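Local coordinates for cupin 2, conserved barrel (Desulfitobacterium hafniense, PDB 2OZJ), which is of unknown function but folds as a small beta barrel of the cupin superfamily, at residues Q26-A31 against L42-D47. Residues are numbered along the deposited sequence; the frame is centred on the assembly and turned at random.
Sequences QVLSMA and LFSFAD
With CG placed anti to the carbonyl carbon (chi1 -65°), the ring of Phe43 is carried alongside Ser29, and the bend of the selenomethionine Met30 at chi3 (72°) brings its CE to Leu42. These pairs belong to an antiparallel beta hairpin of the cupin barrel, in which strand 38-46 runs back along strand 28-34. Four backbone hydrogen bonds hold the two strands in register. Leu28 and Ser44 form one hydrogen-bonded pair, the N of Leu28 giving to the O of Ser44 at 2.9 Å. Met30 and Leu42 form the next, where the N of Leu42 reaches the O of Met30 at 2.8 Å. Between them Ser29 and Phe43 make the non-hydrogen-bonded pair: CB of Ser29 lies obliquely to the Phe43 ring, 3.5 Å from CD1. The opposite face carries Leu28, Met30, Leu42 and Ser44. There the side chains of Met30 and Leu42 run alongside each other in the same direction, with CE of Met30 4.0 Å from CD1 of Leu42. CB of Leu28 rests against OG of Ser44 at 3.5 Å, and that hydroxyl is itself hydrogen-bonded to the backbone O of Glu21. On its other edge, strand 38-46 pairs with strand 102-109, and the ring of Phe45 meets that of Phe102 edge-to-face. Beyond the last bridge, CG2 of Val27 touches CB of Phe45 and direct backbone pairing gives way to water: one molecule donates both to the O of Gln26 and to OG of Ser44. A second accepts from the N of Ala46 at 2.8 Å and lies 2.9 Å from the O of Gln26.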
ATOM      1  N   GLN A  26      -9.275 -13.613 -17.336  1.00  9.81           N
ATOM      2  CA  GLN A  26     -10.232 -13.047 -16.381  1.00 10.39           C
ATOM      3  C   GLN A  26      -9.600 -11.905 -15.625  1.00 10.97           C
ATOM      4  O   GLN A  26      -8.379 -11.851 -15.443  1.00 11.78           O
ATOM      5  CB  GLN A  26     -10.738 -14.122 -15.431  1.00 10.02           C
ATOM      6  CG  GLN A  26     -11.392 -15.212 -16.250  1.00 15.33           C
ATOM      7  CD  GLN A  26     -11.992 -16.430 -15.529  1.00 14.38           C
ATOM      8  OE1 GLN A  26     -12.920 -17.063 -16.073  1.00 20.17           O
ATOM      9  NE2 GLN A  26     -11.443 -16.796 -14.408  1.00 19.10           N
ATOM     10  N   VAL A  27     -10.454 -10.981 -15.204  1.00  8.86           N
ATOM     11  CA  VAL A  27     -10.063  -9.859 -14.385  1.00 10.37           C
ATOM     12  C   VAL A  27     -10.606 -10.143 -12.984  1.00 11.87           C
ATOM     13  O   VAL A  27     -11.790 -10.457 -12.828  1.00 11.15           O
ATOM     14  CB  VAL A  27     -10.655  -8.553 -14.923  1.00 11.07           C
ATOM     15  CG1 VAL A  27     -10.299  -7.411 -13.995  1.00 12.26           C
ATOM     16  CG2 VAL A  27     -10.228  -8.325 -16.435  1.00 12.29           C
ATOM     17  N   LEU A  28      -9.752 -10.051 -11.974  1.00 11.64           N
ATOM     18  CA  LEU A  28     -10.168 -10.258 -10.582  1.00 10.65           C
ATOM     19  C   LEU A  28      -9.977  -8.967  -9.773  1.00 11.39           C
ATOM     20  O   LEU A  28      -9.082  -8.185 -10.045  1.00 12.21           O
ATOM     21  CB  LEU A  28      -9.392 -11.384  -9.886  1.00 13.86           C
ATOM     22  CG  LEU A  28      -9.679 -12.843 -10.204  1.00 21.32           C
ATOM     23  CD1 LEU A  28      -9.385 -13.147 -11.655  1.00 23.72           C
ATOM     24  CD2 LEU A  28      -8.881 -13.750  -9.296  1.00 15.57           C
ATOM     25  N   SER A  29     -10.868  -8.709  -8.829  1.00 11.17           N
ATOM     26  CA  SER A  29     -10.752  -7.531  -7.963  1.00 10.96           C
ATOM     27  C   SER A  29     -11.214  -7.868  -6.555  1.00 12.22           C
ATOM     28  O   SER A  29     -12.098  -8.713  -6.349  1.00 11.50           O
ATOM     29  CB  SER A  29     -11.551  -6.339  -8.506  1.00 13.59           C
ATOM     30  OG  SER A  29     -12.927  -6.590  -8.496  1.00 16.68           O
HETATM   31  N   MSE A  30     -10.621  -7.161  -5.587  1.00 11.65           N
HETATM   32  CA  MSE A  30     -11.025  -7.292  -4.194  1.00 11.88           C
HETATM   33  C   MSE A  30     -10.908  -5.943  -3.511  1.00 12.20           C
HETATM   34  O   MSE A  30      -9.833  -5.317  -3.615  1.00 13.68           O
HETATM   35  CB  MSE A  30     -10.164  -8.335  -3.490  1.00 14.72           C
HETATM   36  CG  MSE A  30     -10.650  -8.586  -2.065  1.00 12.20           C
HETATM   37 SE   MSE A  30     -10.107 -10.222  -1.233  0.75 11.86          SE
HETATM   38  CE  MSE A  30      -8.248  -9.736  -0.953  1.00 15.16           C
ATOM     39  N   ALA A  31     -11.993  -5.471  -2.891  1.00 11.88           N
ATOM     40  CA  ALA A  31     -11.937  -4.238  -2.112  1.00 12.63           C
ATOM     41  C   ALA A  31     -11.274  -4.520  -0.754  1.00 10.51           C
ATOM     42  O   ALA A  31     -11.586  -5.540  -0.094  1.00 11.73           O
ATOM     43  CB  ALA A  31     -13.292  -3.678  -1.899  1.00 10.79           C
ATOM     44  N   LEU A  42      -7.356  -4.452  -4.641  1.00 10.94           N
ATOM     45  CA  LEU A  42      -6.414  -5.337  -5.328  1.00 12.61           C
ATOM     46  C   LEU A  42      -7.028  -5.725  -6.681  1.00 12.27           C
ATOM     47  O   LEU A  42      -8.222  -6.024  -6.751  1.00 13.19           O
ATOM     48  CB  LEU A  42      -6.143  -6.627  -4.546  1.00 14.06           C
ATOM     49  CG  LEU A  42      -5.351  -6.577  -3.268  1.00 14.56           C
ATOM     50  CD1 LEU A  42      -5.110  -8.017  -2.763  1.00 19.06           C
ATOM     51  CD2 LEU A  42      -4.047  -5.727  -3.483  1.00 18.59           C
ATOM     52  N   PHE A  43      -6.218  -5.743  -7.728  1.00 12.53           N
ATOM     53  CA  PHE A  43      -6.666  -6.135  -9.044  1.00 14.25           C
ATOM     54  C   PHE A  43      -5.638  -7.054  -9.656  1.00 12.93           C
ATOM     55  O   PHE A  43      -4.422  -6.912  -9.395  1.00 12.71           O
ATOM     56  CB  PHE A  43      -6.773  -4.976 -10.025  1.00 13.86           C
ATOM     57  CG  PHE A  43      -7.784  -3.987  -9.689  1.00 15.70           C
ATOM     58  CD1 PHE A  43      -9.141  -4.217  -9.960  1.00 19.56           C
ATOM     59  CD2 PHE A  43      -7.430  -2.777  -9.133  1.00 19.99           C
ATOM     60  CE1 PHE A  43     -10.131  -3.244  -9.645  1.00 22.65           C
ATOM     61  CE2 PHE A  43      -8.437  -1.832  -8.785  1.00 20.63           C
ATOM     62  CZ  PHE A  43      -9.767  -2.066  -9.054  1.00 23.59           C
ATOM     63  N   SER A  44      -6.116  -7.943 -10.522  1.00 13.53           N
ATOM     64  CA  SER A  44      -5.230  -8.678 -11.404  1.00 13.21           C
ATOM     65  C   SER A  44      -5.873  -8.877 -12.754  1.00 12.75           C
ATOM     66  O   SER A  44      -7.100  -9.090 -12.834  1.00 13.77           O
ATOM     67  CB  SER A  44      -4.911 -10.005 -10.793  1.00 13.18           C
ATOM     68  OG  SER A  44      -6.037 -10.831 -10.760  1.00 18.45           O
ATOM     69  N   PHE A  45      -5.070  -8.772 -13.810  1.00 14.21           N
ATOM     70  CA  PHE A  45      -5.466  -9.161 -15.141  1.00 14.76           C
ATOM     71  C   PHE A  45      -4.236  -9.318 -16.006  1.00 12.74           C
ATOM     72  O   PHE A  45      -3.108  -9.085 -15.542  1.00 15.97           O
ATOM     73  CB  PHE A  45      -6.510  -8.211 -15.750  1.00 18.02           C
ATOM     74  CG  PHE A  45      -6.076  -6.783 -15.879  1.00 18.55           C
ATOM     75  CD1 PHE A  45      -6.187  -5.924 -14.806  1.00 22.64           C
ATOM     76  CD2 PHE A  45      -5.622  -6.287 -17.110  1.00 19.90           C
ATOM     77  CE1 PHE A  45      -5.807  -4.597 -14.925  1.00 27.92           C
ATOM     78  CE2 PHE A  45      -5.253  -4.958 -17.251  1.00 23.81           C
ATOM     79  CZ  PHE A  45      -5.340  -4.112 -16.156  1.00 23.07           C
ATOM     80  N   ALA A  46      -4.452  -9.671 -17.264  1.00 13.05           N
ATOM     81  CA  ALA A  46      -3.353  -9.905 -18.186  1.00 15.98           C
ATOM     82  C   ALA A  46      -3.572  -9.024 -19.391  1.00 21.31           C
ATOM     83  O   ALA A  46      -4.713  -8.816 -19.829  1.00 23.11           O
ATOM     84  CB  ALA A  46      -3.308 -11.371 -18.613  1.00 19.55           C
ATOM     85  N   ASP A  47      -2.481  -8.491 -19.929  1.00 25.19           N
ATOM     86  CA  ASP A  47      -2.512  -7.747 -21.196  1.00 26.19           C
ATOM     87  C   ASP A  47      -3.580  -6.610 -21.183  1.00 28.99           C
ATOM     88  O   ASP A  47      -3.684  -5.860 -20.188  1.00 26.32           O
ATOM     89  CB  ASP A  47      -2.619  -8.768 -22.329  1.00 26.27           C
ATOM     90  CG  ASP A  47      -1.397  -9.732 -22.359  1.00 26.57           C
ATOM     91  OD1 ASP A  47      -0.261  -9.295 -22.067  1.00 24.76           O
ATOM     92  OD2 ASP A  47      -1.552 -10.924 -22.666  1.00 29.93           O
TER
HETATM   93  O   HOH W   1      -6.471 -12.065 -13.294  1.00 13.38           O
HETATM   94  O   HOH W   2      -6.857 -11.071 -17.790  1.00 18.96           O